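Local coordinates for ESX secretion system protein EccC (PDB 4NH0) that forms part of the type VII (ESX) secretion system as a multi-domain cytoplasmic ATPase that binds the exported protein EsxB and may be the translocase, at residues Gln687-Tyr692 and Asp767-Val772; Ser730-Gln735 and Asp763-Val768; Glu734-Glu739 and Tyr799-Val804. All coordinates share one frame; numbering follows the deposited sequence.

Contact 1 (Gln687-Tyr692 and Asp767-Val772)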
ATOM      1  N   GLN A 687      17.620   9.242  10.104  1.00 54.65           N
ATOM      2  CA  GLN A 687      17.429   9.938  11.370  1.00 58.04           C
ATOM      3  C   GLN A 687      16.090  10.663  11.402  1.00 69.73           C
ATOM      4  O   GLN A 687      15.658  11.141  12.449  1.00 75.17           O
ATOM      5  CB  GLN A 687      18.563  10.933  11.617  1.00 59.30           C
ATOM      6  CG  GLN A 687      19.884  10.295  11.995  1.00 63.28           C
ATOM      7  CD  GLN A 687      20.935  11.321  12.364  1.00 80.44           C
ATOM      8  OE1 GLN A 687      21.432  11.339  13.489  1.00 92.40           O
ATOM      9  NE2 GLN A 687      21.279  12.184  11.416  1.00 69.48           N
ATOM     10  N   GLU A 688      15.439  10.744  10.247  1.00 60.88           N
ATOM     11  CA  GLU A 688      14.155  11.425  10.140  1.00 42.63           C
ATOM     12  C   GLU A 688      12.997  10.435  10.155  1.00 44.78           C
ATOM     13  O   GLU A 688      11.916  10.743  10.652  1.00 49.27           O
ATOM     14  CB  GLU A 688      14.108  12.276   8.871  1.00 48.62           C
ATOM     15  CG  GLU A 688      15.023  13.490   8.907  1.00 60.17           C
ATOM     16  CD  GLU A 688      15.046  14.246   7.595  1.00 67.22           C
ATOM     17  OE1 GLU A 688      15.120  15.491   7.627  1.00 62.78           O
ATOM     18  OE2 GLU A 688      15.001  13.596   6.530  1.00 67.71           O
ATOM     19  N   VAL A 689      13.227   9.247   9.605  1.00 59.41           N
ATOM     20  CA  VAL A 689      12.213   8.197   9.600  1.00 48.92           C
ATOM     21  C   VAL A 689      12.808   6.845   9.981  1.00 46.94           C
ATOM     22  O   VAL A 689      13.974   6.569   9.708  1.00 55.59           O
ATOM     23  CB  VAL A 689      11.528   8.068   8.223  1.00 48.50           C
ATOM     24  CG1 VAL A 689      10.704   9.307   7.914  1.00 44.13           C
ATOM     25  CG2 VAL A 689      12.557   7.821   7.135  1.00 61.60           C
ATOM     26  N   GLN A 690      12.000   6.009  10.626  1.00 48.88           N
ATOM     27  CA  GLN A 690      12.405   4.648  10.959  1.00 42.68           C
ATOM     28  C   GLN A 690      11.263   3.678  10.679  1.00 45.87           C
ATOM     29  O   GLN A 690      10.096   4.020  10.857  1.00 51.32           O
ATOM     30  CB  GLN A 690      12.840   4.545  12.422  1.00 48.38           C
ATOM     31  CG  GLN A 690      14.126   5.284  12.751  1.00 37.42           C
ATOM     32  CD  GLN A 690      13.891   6.738  13.089  1.00 51.96           C
ATOM     33  OE1 GLN A 690      12.901   7.085  13.729  1.00 57.87           O
ATOM     34  NE2 GLN A 690      14.802   7.600  12.660  1.00 60.94           N
ATOM     35  N   PHE A 691      11.602   2.471  10.242  1.00 45.69           N
ATOM     36  CA  PHE A 691      10.592   1.479   9.888  1.00 42.39           C
ATOM     37  C   PHE A 691      10.788   0.172  10.645  1.00 41.74           C
ATOM     38  O   PHE A 691      11.894  -0.356  10.719  1.00 45.28           O
ATOM     39  CB  PHE A 691      10.612   1.213   8.382  1.00 49.92           C
ATOM     40  CG  PHE A 691      10.369   2.435   7.548  1.00 44.99           C
ATOM     41  CD1 PHE A 691      11.423   3.237   7.148  1.00 46.19           C
ATOM     42  CD2 PHE A 691       9.086   2.783   7.163  1.00 34.68           C
ATOM     43  CE1 PHE A 691      11.202   4.363   6.381  1.00 51.99           C
ATOM     44  CE2 PHE A 691       8.860   3.907   6.397  1.00 48.55           C
ATOM     45  CZ  PHE A 691       9.919   4.698   6.006  1.00 54.72           C
ATOM     46  N   TYR A 692       9.700  -0.341  11.206  1.00 36.96           N
ATOM     47  CA  TYR A 692       9.725  -1.612  11.917  1.00 42.48           C
ATOM     48  C   TYR A 692       8.580  -2.484  11.421  1.00 55.32           C
ATOM     49  O   TYR A 692       7.408  -2.160  11.616  1.00 49.11           O
ATOM     50  CB  TYR A 692       9.643  -1.383  13.425  1.00 35.41           C
ATOM     51  CG  TYR A 692      10.787  -0.544  13.946  1.00 37.22           C
ATOM     52  CD1 TYR A 692      10.697   0.840  13.986  1.00 36.81           C
ATOM     53  CD2 TYR A 692      11.964  -1.135  14.375  1.00 41.36           C
ATOM     54  CE1 TYR A 692      11.744   1.610  14.450  1.00 37.12           C
ATOM     55  CE2 TYR A 692      13.016  -0.374  14.841  1.00 47.81           C
ATOM     56  CZ  TYR A 692      12.901   0.997  14.875  1.00 47.54           C
ATOM     57  OH  TYR A 692      13.946   1.757  15.338  1.00 63.89           O
ATOM     58  N   ASP A 767      10.324  10.088  12.980  1.00 54.68           N
ATOM     59  CA  ASP A 767       8.988   9.562  12.732  1.00 48.37           C
ATOM     60  C   ASP A 767       9.059   8.054  12.555  1.00 49.96           C
ATOM     61  O   ASP A 767       9.651   7.562  11.597  1.00 59.20           O
ATOM     62  CB  ASP A 767       8.360  10.212  11.501  1.00 53.05           C
ATOM     63  CG  ASP A 767       7.838  11.603  11.779  1.00 56.15           C
ATOM     64  OD1 ASP A 767       8.621  12.567  11.664  1.00 51.21           O
ATOM     65  OD2 ASP A 767       6.643  11.735  12.112  1.00 40.39           O
ATOM     66  N   VAL A 768       8.458   7.323  13.486  1.00 46.90           N
ATOM     67  CA  VAL A 768       8.528   5.868  13.471  1.00 44.35           C
ATOM     68  C   VAL A 768       7.319   5.260  12.773  1.00 53.24           C
ATOM     69  O   VAL A 768       6.182   5.655  13.025  1.00 52.62           O
ATOM     70  CB  VAL A 768       8.633   5.306  14.895  1.00 38.14           C
ATOM     71  CG1 VAL A 768       8.842   3.806  14.860  1.00 45.12           C
ATOM     72  CG2 VAL A 768       9.774   5.976  15.628  1.00 40.65           C
ATOM     73  N   PHE A 769       7.574   4.302  11.888  1.00 56.10           N
ATOM     74  CA  PHE A 769       6.514   3.638  11.144  1.00 40.54           C
ATOM     75  C   PHE A 769       6.457   2.151  11.472  1.00 39.61           C
ATOM     76  O   PHE A 769       7.417   1.418  11.239  1.00 66.43           O
ATOM     77  CB  PHE A 769       6.713   3.834   9.641  1.00 43.68           C
ATOM     78  CG  PHE A 769       6.581   5.260   9.192  1.00 44.08           C
ATOM     79  CD1 PHE A 769       7.664   6.119   9.242  1.00 51.82           C
ATOM     80  CD2 PHE A 769       5.376   5.738   8.712  1.00 37.22           C
ATOM     81  CE1 PHE A 769       7.542   7.431   8.830  1.00 50.26           C
ATOM     82  CE2 PHE A 769       5.251   7.049   8.299  1.00 42.07           C
ATOM     83  CZ  PHE A 769       6.335   7.896   8.358  1.00 49.02           C
ATOM     84  N   LEU A 770       5.328   1.715  12.020  1.00 38.16           N
ATOM     85  CA  LEU A 770       5.111   0.303  12.311  1.00 41.47           C
ATOM     86  C   LEU A 770       4.323  -0.349  11.182  1.00 54.44           C
ATOM     87  O   LEU A 770       3.148  -0.046  10.979  1.00 59.10           O
ATOM     88  CB  LEU A 770       4.378   0.132  13.641  1.00 30.38           C
ATOM     89  CG  LEU A 770       4.023  -1.299  14.039  1.00 41.79           C
ATOM     90  CD1 LEU A 770       5.279  -2.124  14.242  1.00 39.23           C
ATOM     91  CD2 LEU A 770       3.168  -1.307  15.294  1.00 55.69           C
ATOM     92  N   VAL A 771       4.975  -1.244  10.447  1.00 48.59           N
ATOM     93  CA  VAL A 771       4.363  -1.858   9.277  1.00 42.80           C
ATOM     94  C   VAL A 771       3.907  -3.288   9.543  1.00 50.48           C
ATOM     95  O   VAL A 771       4.680  -4.121  10.015  1.00 69.36           O
ATOM     96  CB  VAL A 771       5.333  -1.864   8.083  1.00 40.23           C
ATOM     97  CG1 VAL A 771       4.633  -2.374   6.837  1.00 46.31           C
ATOM     98  CG2 VAL A 771       5.887  -0.471   7.847  1.00 36.61           C
ATOM     99  N   VAL A 772       2.643  -3.563   9.240  1.00 53.39           N
ATOM    100  CA  VAL A 772       2.102  -4.912   9.326  1.00 48.19           C
ATOM    101  C   VAL A 772       1.541  -5.316   7.968  1.00 63.83           C
ATOM    102  O   VAL A 772       0.665  -4.643   7.429  1.00 68.70           O
ATOM    103  CB  VAL A 772       1.006  -5.022  10.397  1.00 57.28           C
ATOM    104  CG1 VAL A 772       0.426  -6.424  10.421  1.00 58.98           C
ATOM    105  CG2 VAL A 772       1.562  -4.652  11.762  1.00 61.49           C
TER
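Phe-691 and Phe-769 sit side by side on neighbouring parallel strands, 689-692 and 767-772, and their side chains point the same way. The ring planes are only 19° apart, but with centroids 5.2 Å from each other the rings are slid along and hardly overlap. From CB outward, Phe-769 runs along Phe-691 and strand 689-692. Its CB lies 3.6 Å from CD2 of Phe-691, and the torsion at chi1 (-65°, CG opposite the carbonyl carbon) then swings the ring back alongside strand 689-692. Phe-769 CG comes next to Phe-691 CE2. Phe-769 CD1 has Gln-690 O at 3.6 Å, in the plane of the ring and at its edge. Farther out, Phe-769 CE1 reaches CG1 of Val-689 at 3.8 Å, again edge-on. The reverse face carries a second apolar pair: Val-768 CG1 meets the edge of the Tyr-692 ring at CD1, 3.6 Å away.

Five backbone hydrogen bonds zip the strands together in strict parallel register. Asp-767 N gives a nearly straight one to Glu-688 O (2.9 Å, 174° at the hydrogen), and Phe-769 N and Val-771 N repeat the pattern onto Gln-690 O and Tyr-692 O. The polar tips are tied outside the pair: the carboxylate of Asp-767 takes Arg-752 and His-802, the hydroxyl of Tyr-692 bonds Pro-898 O, and the Gln-690 amide bridges Pro-686 O and Gly-766 N.

This is the buried parallel core of a RecA-like P-loop domain, where strand 767-772 probably corresponds, by its place in the sheet, to the Walker B strand. Helix 669-683, which follows the P-loop, covers the face with Phe-691, Phe-769 and Val-771; helix 719-742 covers the one with Tyr-692, Val-768 and Leu-770, while strand 801-807 flanks 767-772 on its other edge.

Contact 2 (Ser730-Gln735 and Asp763-Val768)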
ATOM      1  N   SER A 730       5.720   0.884  21.686  1.00 56.19           N
ATOM      2  CA  SER A 730       4.824   1.210  22.788  1.00 42.20           C
ATOM      3  C   SER A 730       5.563   1.986  23.869  1.00 55.31           C
ATOM      4  O   SER A 730       5.021   2.919  24.456  1.00 62.42           O
ATOM      5  CB  SER A 730       4.213  -0.060  23.380  1.00 58.48           C
ATOM      6  OG  SER A 730       3.456  -0.766  22.413  1.00 58.73           O
ATOM      7  N   ALA A 731       6.806   1.592  24.123  1.00 57.62           N
ATOM      8  CA  ALA A 731       7.636   2.255  25.120  1.00 54.19           C
ATOM      9  C   ALA A 731       8.024   3.657  24.670  1.00 52.34           C
ATOM     10  O   ALA A 731       8.034   4.593  25.469  1.00 65.44           O
ATOM     11  CB  ALA A 731       8.878   1.429  25.407  1.00 60.73           C
ATOM     12  N   LEU A 732       8.348   3.796  23.388  1.00 56.86           N
ATOM     13  CA  LEU A 732       8.714   5.091  22.829  1.00 49.68           C
ATOM     14  C   LEU A 732       7.545   6.063  22.902  1.00 52.46           C
ATOM     15  O   LEU A 732       7.727   7.251  23.164  1.00 54.97           O
ATOM     16  CB  LEU A 732       9.180   4.942  21.381  1.00 36.45           C
ATOM     17  CG  LEU A 732       9.456   6.255  20.648  1.00 33.36           C
ATOM     18  CD1 LEU A 732      10.601   6.999  21.306  1.00 41.86           C
ATOM     19  CD2 LEU A 732       9.752   6.001  19.188  1.00 43.87           C
ATOM     20  N   LEU A 733       6.344   5.548  22.667  1.00 49.25           N
ATOM     21  CA  LEU A 733       5.139   6.362  22.731  1.00 46.66           C
ATOM     22  C   LEU A 733       4.931   6.904  24.137  1.00 52.78           C
ATOM     23  O   LEU A 733       4.675   8.091  24.320  1.00 60.21           O
ATOM     24  CB  LEU A 733       3.920   5.552  22.291  1.00 40.72           C
ATOM     25  CG  LEU A 733       2.593   6.307  22.250  1.00 42.71           C
ATOM     26  CD1 LEU A 733       2.719   7.552  21.395  1.00 40.89           C
ATOM     27  CD2 LEU A 733       1.482   5.411  21.734  1.00 56.85           C
ATOM     28  N   GLU A 734       5.053   6.029  25.130  1.00 52.70           N
ATOM     29  CA  GLU A 734       4.898   6.422  26.524  1.00 51.43           C
ATOM     30  C   GLU A 734       5.983   7.410  26.940  1.00 54.87           C
ATOM     31  O   GLU A 734       5.738   8.315  27.736  1.00 60.07           O
ATOM     32  CB  GLU A 734       4.931   5.194  27.434  1.00 58.17           C
ATOM     33  CG  GLU A 734       3.819   4.197  27.165  1.00 81.01           C
ATOM     34  CD  GLU A 734       3.991   2.908  27.944  1.00 90.60           C
ATOM     35  OE1 GLU A 734       4.754   2.908  28.933  1.00 80.58           O
ATOM     36  OE2 GLU A 734       3.367   1.896  27.564  1.00 71.18           O
ATOM     37  N   GLN A 735       7.181   7.227  26.396  1.00 49.59           N
ATOM     38  CA  GLN A 735       8.296   8.120  26.680  1.00 44.61           C
ATOM     39  C   GLN A 735       8.033   9.508  26.113  1.00 42.16           C
ATOM     40  O   GLN A 735       8.217  10.510  26.796  1.00 44.18           O
ATOM     41  CB  GLN A 735       9.598   7.557  26.110  1.00 47.74           C
ATOM     42  CG  GLN A 735      10.786   8.493  26.241  1.00 52.12           C
ATOM     43  CD  GLN A 735      12.061   7.902  25.674  1.00 63.22           C
ATOM     44  OE1 GLN A 735      12.162   6.694  25.468  1.00 69.99           O
ATOM     45  NE2 GLN A 735      13.043   8.756  25.418  1.00 59.29           N
ATOM     46  N   ASP A 763      14.766  11.735  21.437  1.00 53.14           N
ATOM     47  CA  ASP A 763      14.591  10.349  21.848  1.00 44.32           C
ATOM     48  C   ASP A 763      15.593   9.442  21.151  1.00 53.31           C
ATOM     49  O   ASP A 763      15.821   8.311  21.574  1.00 57.98           O
ATOM     50  CB  ASP A 763      13.171   9.874  21.541  1.00 51.61           C
ATOM     51  CG  ASP A 763      12.129  10.941  21.799  1.00 78.39           C
ATOM     52  OD1 ASP A 763      12.305  11.733  22.748  1.00 99.25           O
ATOM     53  OD2 ASP A 763      11.135  10.989  21.047  1.00 66.81           O
ATOM     54  N   GLY A 764      16.190   9.949  20.080  1.00 46.18           N
ATOM     55  CA  GLY A 764      17.040   9.141  19.230  1.00 43.44           C
ATOM     56  C   GLY A 764      16.241   8.667  18.036  1.00 54.21           C
ATOM     57  O   GLY A 764      16.779   8.078  17.101  1.00 64.48           O
ATOM     58  N   PHE A 765      14.939   8.935  18.077  1.00 49.67           N
ATOM     59  CA  PHE A 765      14.032   8.551  17.004  1.00 49.12           C
ATOM     60  C   PHE A 765      13.502   9.772  16.269  1.00 52.47           C
ATOM     61  O   PHE A 765      13.577  10.892  16.770  1.00 45.87           O
ATOM     62  CB  PHE A 765      12.855   7.741  17.553  1.00 46.55           C
ATOM     63  CG  PHE A 765      13.231   6.384  18.070  1.00 44.03           C
ATOM     64  CD1 PHE A 765      13.288   5.299  17.217  1.00 44.67           C
ATOM     65  CD2 PHE A 765      13.507   6.192  19.410  1.00 50.51           C
ATOM     66  CE1 PHE A 765      13.627   4.050  17.689  1.00 42.63           C
ATOM     67  CE2 PHE A 765      13.844   4.944  19.888  1.00 49.58           C
ATOM     68  CZ  PHE A 765      13.906   3.873  19.025  1.00 36.13           C
ATOM     69  N   GLY A 766      12.961   9.545  15.078  1.00 51.11           N
ATOM     70  CA  GLY A 766      12.267  10.581  14.338  1.00 52.43           C
ATOM     71  C   GLY A 766      10.806  10.205  14.213  1.00 54.43           C
ATOM     72  O   GLY A 766      10.120  10.021  15.218  1.00 52.79           O
ATOM     73  N   ASP A 767      10.324  10.088  12.980  1.00 54.68           N
ATOM     74  CA  ASP A 767       8.988   9.562  12.732  1.00 48.37           C
ATOM     75  C   ASP A 767       9.059   8.054  12.555  1.00 49.96           C
ATOM     76  O   ASP A 767       9.651   7.562  11.597  1.00 59.20           O
ATOM     77  CB  ASP A 767       8.360  10.212  11.501  1.00 53.05           C
ATOM     78  CG  ASP A 767       7.838  11.603  11.779  1.00 56.15           C
ATOM     79  OD1 ASP A 767       8.621  12.567  11.664  1.00 51.21           O
ATOM     80  OD2 ASP A 767       6.643  11.735  12.112  1.00 40.39           O
ATOM     81  N   VAL A 768       8.458   7.323  13.486  1.00 46.90           N
ATOM     82  CA  VAL A 768       8.528   5.868  13.471  1.00 44.35           C
ATOM     83  C   VAL A 768       7.319   5.260  12.773  1.00 53.24           C
ATOM     84  O   VAL A 768       6.182   5.655  13.025  1.00 52.62           O
ATOM     85  CB  VAL A 768       8.633   5.306  14.895  1.00 38.14           C
ATOM     86  CG1 VAL A 768       8.842   3.806  14.860  1.00 45.12           C
ATOM     87  CG2 VAL A 768       9.774   5.976  15.628  1.00 40.65           C
TER
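Leu-732 turns CG opposite its backbone N (chi1 174°), sending both methyls off the helix toward Phe-765, whose own chi1 of -68° turns one face of its ring to Leu-732. Leu-732 CD2 is the methyl that sits on the ring: 4.0 Å from the Phe-765 centroid, over one face and displaced toward the rim, in a CH-pi contact. Leu-732 CD1 lies 3.6 Å from Phe-765 CD2 and also touches CB of Asp-763. Leu-732 CD2 also meets Val-768 CG2 at 3.6 Å, which brings the start of strand 767-772 into the same apolar patch.

In the RecA-like sheet, helix 719-742 belongs to the crossover that runs from strand 710-714 past 689-694 to 767-772, and here it rests on the loop that leads into that last strand. Gly-764 carries the loop through a positive phi of 98°.

The polar pair beside this patch makes no hydrogen bond across the contact. Gln-735, extended beyond CG, slides past Asp-763 in the opposite direction, its NE2 4.1 Å from Asp-763 OD1, too far for a hydrogen bond. The Gln-735 amide instead reaches Glu-739 weakly, while the Asp-763 carboxylate is turned to Arg-736, one turn on from Leu-732 along the helix. Tyr-751 of helix 748-756 holds the loop from another direction, through its OH to Asp-763 N and Phe-765 O.

Contact 3 (Glu734-Glu739 and Tyr799-Val804)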
ATOM      1  N   GLU A 734       5.053   6.029  25.130  1.00 52.70           N
ATOM      2  CA  GLU A 734       4.898   6.422  26.524  1.00 51.43           C
ATOM      3  C   GLU A 734       5.983   7.410  26.940  1.00 54.87           C
ATOM      4  O   GLU A 734       5.738   8.315  27.736  1.00 60.07           O
ATOM      5  CB  GLU A 734       4.931   5.194  27.434  1.00 58.17           C
ATOM      6  CG  GLU A 734       3.819   4.197  27.165  1.00 81.01           C
ATOM      7  CD  GLU A 734       3.991   2.908  27.944  1.00 90.60           C
ATOM      8  OE1 GLU A 734       4.754   2.908  28.933  1.00 80.58           O
ATOM      9  OE2 GLU A 734       3.367   1.896  27.564  1.00 71.18           O
ATOM     10  N   GLN A 735       7.181   7.227  26.396  1.00 49.59           N
ATOM     11  CA  GLN A 735       8.296   8.120  26.680  1.00 44.61           C
ATOM     12  C   GLN A 735       8.033   9.508  26.113  1.00 42.16           C
ATOM     13  O   GLN A 735       8.217  10.510  26.796  1.00 44.18           O
ATOM     14  CB  GLN A 735       9.598   7.557  26.110  1.00 47.74           C
ATOM     15  CG  GLN A 735      10.786   8.493  26.241  1.00 52.12           C
ATOM     16  CD  GLN A 735      12.061   7.902  25.674  1.00 63.22           C
ATOM     17  OE1 GLN A 735      12.162   6.694  25.468  1.00 69.99           O
ATOM     18  NE2 GLN A 735      13.043   8.756  25.418  1.00 59.29           N
ATOM     19  N   ARG A 736       7.591   9.558  24.861  1.00 50.13           N
ATOM     20  CA  ARG A 736       7.285  10.825  24.214  1.00 46.25           C
ATOM     21  C   ARG A 736       6.036  11.473  24.798  1.00 49.57           C
ATOM     22  O   ARG A 736       5.874  12.688  24.730  1.00 52.59           O
ATOM     23  CB  ARG A 736       7.112  10.630  22.709  1.00 53.21           C
ATOM     24  CG  ARG A 736       8.406  10.347  21.977  1.00 54.20           C
ATOM     25  CD  ARG A 736       8.197  10.298  20.476  1.00 50.94           C
ATOM     26  NE  ARG A 736       9.465  10.285  19.754  1.00 63.96           N
ATOM     27  CZ  ARG A 736       9.569  10.255  18.431  1.00 55.88           C
ATOM     28  NH1 ARG A 736       8.479  10.231  17.678  1.00 54.84           N
ATOM     29  NH2 ARG A 736      10.762  10.248  17.857  1.00 55.32           N
ATOM     30  N   GLU A 737       5.153  10.658  25.365  1.00 57.20           N
ATOM     31  CA  GLU A 737       3.944  11.171  25.999  1.00 51.16           C
ATOM     32  C   GLU A 737       4.286  12.042  27.198  1.00 55.94           C
ATOM     33  O   GLU A 737       3.617  13.037  27.466  1.00 65.25           O
ATOM     34  CB  GLU A 737       3.030  10.025  26.436  1.00 53.78           C
ATOM     35  CG  GLU A 737       2.072   9.538  25.363  1.00 51.52           C
ATOM     36  CD  GLU A 737       1.147   8.447  25.864  1.00 70.28           C
ATOM     37  OE1 GLU A 737       1.438   7.863  26.929  1.00 80.18           O
ATOM     38  OE2 GLU A 737       0.130   8.175  25.195  1.00 75.92           O
ATOM     39  N   GLN A 738       5.335  11.661  27.915  1.00 51.33           N
ATOM     40  CA  GLN A 738       5.744  12.384  29.110  1.00 56.44           C
ATOM     41  C   GLN A 738       6.765  13.468  28.795  1.00 49.18           C
ATOM     42  O   GLN A 738       6.637  14.599  29.257  1.00 70.77           O
ATOM     43  CB  GLN A 738       6.311  11.417  30.149  1.00 60.78           C
ATOM     44  CG  GLN A 738       5.295  10.426  30.688  1.00 79.12           C
ATOM     45  CD  GLN A 738       4.131  11.106  31.381  1.00 82.15           C
ATOM     46  OE1 GLN A 738       4.284  12.174  31.973  1.00 84.81           O
ATOM     47  NE2 GLN A 738       2.958  10.489  31.309  1.00 84.54           N
ATOM     48  N   GLU A 739       7.770  13.123  27.998  1.00 55.59           N
ATOM     49  CA  GLU A 739       8.874  14.035  27.719  1.00 51.76           C
ATOM     50  C   GLU A 739       8.442  15.286  26.958  1.00 46.88           C
ATOM     51  O   GLU A 739       8.922  16.378  27.247  1.00 59.28           O
ATOM     52  CB  GLU A 739       9.976  13.308  26.947  1.00 58.56           C
ATOM     53  CG  GLU A 739      10.763  12.315  27.790  1.00 77.48           C
ATOM     54  CD  GLU A 739      11.966  11.748  27.063  1.00 90.51           C
ATOM     55  OE1 GLU A 739      12.720  10.968  27.679  1.00 86.26           O
ATOM     56  OE2 GLU A 739      12.155  12.083  25.875  1.00 83.89           O
ATOM     57  N   TYR A 799       2.538  12.183  18.365  1.00 52.10           N
ATOM     58  CA  TYR A 799       3.874  11.975  18.905  1.00 52.98           C
ATOM     59  C   TYR A 799       4.803  11.319  17.890  1.00 48.72           C
ATOM     60  O   TYR A 799       5.851  10.790  18.250  1.00 58.24           O
ATOM     61  CB  TYR A 799       3.803  11.137  20.181  1.00 44.61           C
ATOM     62  CG  TYR A 799       3.071  11.828  21.307  1.00 43.64           C
ATOM     63  CD1 TYR A 799       3.636  12.912  21.962  1.00 57.30           C
ATOM     64  CD2 TYR A 799       1.816  11.403  21.713  1.00 38.08           C
ATOM     65  CE1 TYR A 799       2.974  13.552  22.988  1.00 55.97           C
ATOM     66  CE2 TYR A 799       1.146  12.038  22.741  1.00 51.80           C
ATOM     67  CZ  TYR A 799       1.730  13.112  23.373  1.00 48.23           C
ATOM     68  OH  TYR A 799       1.070  13.750  24.397  1.00 58.91           O
ATOM     69  N   GLY A 800       4.413  11.355  16.621  1.00 51.35           N
ATOM     70  CA  GLY A 800       5.266  10.877  15.549  1.00 52.04           C
ATOM     71  C   GLY A 800       5.333   9.372  15.387  1.00 56.71           C
ATOM     72  O   GLY A 800       6.292   8.849  14.820  1.00 57.56           O
ATOM     73  N   ILE A 801       4.322   8.670  15.884  1.00 55.24           N
ATOM     74  CA  ILE A 801       4.238   7.230  15.683  1.00 39.28           C
ATOM     75  C   ILE A 801       3.144   6.919  14.669  1.00 49.83           C
ATOM     76  O   ILE A 801       1.972   7.210  14.897  1.00 50.87           O
ATOM     77  CB  ILE A 801       3.957   6.473  16.995  1.00 31.67           C
ATOM     78  CG1 ILE A 801       5.220   6.394  17.855  1.00 36.61           C
ATOM     79  CG2 ILE A 801       3.478   5.065  16.704  1.00 42.61           C
ATOM     80  CD1 ILE A 801       5.487   7.621  18.689  1.00 49.73           C
ATOM     81  N   HIS A 802       3.539   6.337  13.542  1.00 48.41           N
ATOM     82  CA  HIS A 802       2.596   6.005  12.485  1.00 46.73           C
ATOM     83  C   HIS A 802       2.419   4.499  12.372  1.00 47.81           C
ATOM     84  O   HIS A 802       3.358   3.739  12.598  1.00 51.02           O
ATOM     85  CB  HIS A 802       3.066   6.561  11.140  1.00 50.08           C
ATOM     86  CG  HIS A 802       3.466   8.002  11.178  1.00 46.77           C
ATOM     87  ND1 HIS A 802       2.704   9.001  10.611  1.00 57.34           N
ATOM     88  CD2 HIS A 802       4.556   8.611  11.700  1.00 47.00           C
ATOM     89  CE1 HIS A 802       3.303  10.164  10.790  1.00 61.42           C
ATOM     90  NE2 HIS A 802       4.428   9.955  11.449  1.00 50.52           N
ATOM     91  N   VAL A 803       1.212   4.071  12.021  1.00 58.42           N
ATOM     92  CA  VAL A 803       0.979   2.672  11.695  1.00 56.23           C
ATOM     93  C   VAL A 803       0.711   2.535  10.201  1.00 64.25           C
ATOM     94  O   VAL A 803       0.007   3.351   9.605  1.00 64.29           O
ATOM     95  CB  VAL A 803      -0.197   2.071  12.501  1.00 56.52           C
ATOM     96  CG1 VAL A 803       0.148   2.012  13.980  1.00 57.37           C
ATOM     97  CG2 VAL A 803      -1.473   2.863  12.281  1.00 53.67           C
ATOM     98  N   VAL A 804       1.305   1.518   9.593  1.00 64.43           N
ATOM     99  CA  VAL A 804       1.054   1.213   8.194  1.00 50.28           C
ATOM    100  C   VAL A 804       0.556  -0.221   8.098  1.00 55.62           C
ATOM    101  O   VAL A 804       1.344  -1.164   8.054  1.00 69.14           O
ATOM    102  CB  VAL A 804       2.311   1.397   7.328  1.00 42.92           C
ATOM    103  CG1 VAL A 804       1.997   1.104   5.872  1.00 45.91           C
ATOM    104  CG2 VAL A 804       2.853   2.809   7.480  1.00 28.79           C
TER
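Arg-736 NH1 donates a hydrogen bond to Tyr-799 O, 2.7 Å long with 153° at the hydrogen. The carbonyl oxygen lies at the edge of the guanidinium, close to its plane, so the group is used in-plane. Inside the RecA-like P-loop domain, this bond ties helix 719-742 to the turn that precedes strand 801-807, the sheet neighbour of 767-772. The rest of the guanidinium reaches the loop before 767-772: NH2 bonds Gly-766 O, and NE faces Asp-763 in a salt bridge whose modelled length is too short to trust. The bonds from NH1 and NH2 probably restrain the flat group from rotating, and the carboxylate of Asp-763 probably offsets part of its buried charge. An almost fully extended chain from CG to NE carries it there; along the way Arg-736 CD passes 3.3 Å from Tyr-799 O.

The Tyr-799 ring packs against the helix backbone at Arg-736 and Glu-737. Glu-737 CA stands over one face, 4.2 Å from the ring centroid and offset toward the rim, a CH-pi contact, and Glu-737 CG comes to 3.7 Å from Tyr-799 CE2. The Glu-737 side chain crosses the tyrosine at about a right angle, its carboxylate plane 72° from the ring, and its tip goes on to a salt bridge with Arg-795 of helix 784-795. Arg-736 O approaches the same ring obliquely, 3.5 Å from Tyr-799 CE1.

Gly-800 lets the chain turn through a positive phi (78°) into the strand, after which Ile-801 brings its CD1 to 4.1 Å from Arg-736 NH1.

Contact 1 is the deep core: two adjacent parallel strands of the RecA-like sheet, held mainly by backbone hydrogen bonds, with aromatic and aliphatic groups on both faces. Contact 2 is partly buried and contact 3 buried; their centres lie about 5 Å apart, and both pin helix 719-742 to loops that feed strands of that sheet. Contact 2 does so with apolar leucine-on-ring packing and no hydrogen bonds across, contact 3 with a buried arginine and a tyrosine ring. Arg-736 joins those two, and strand 767-772 joins contacts 1 and 2. Contact 3 meets contact 1 through backbone bonds between strands 767-772 and 801-807.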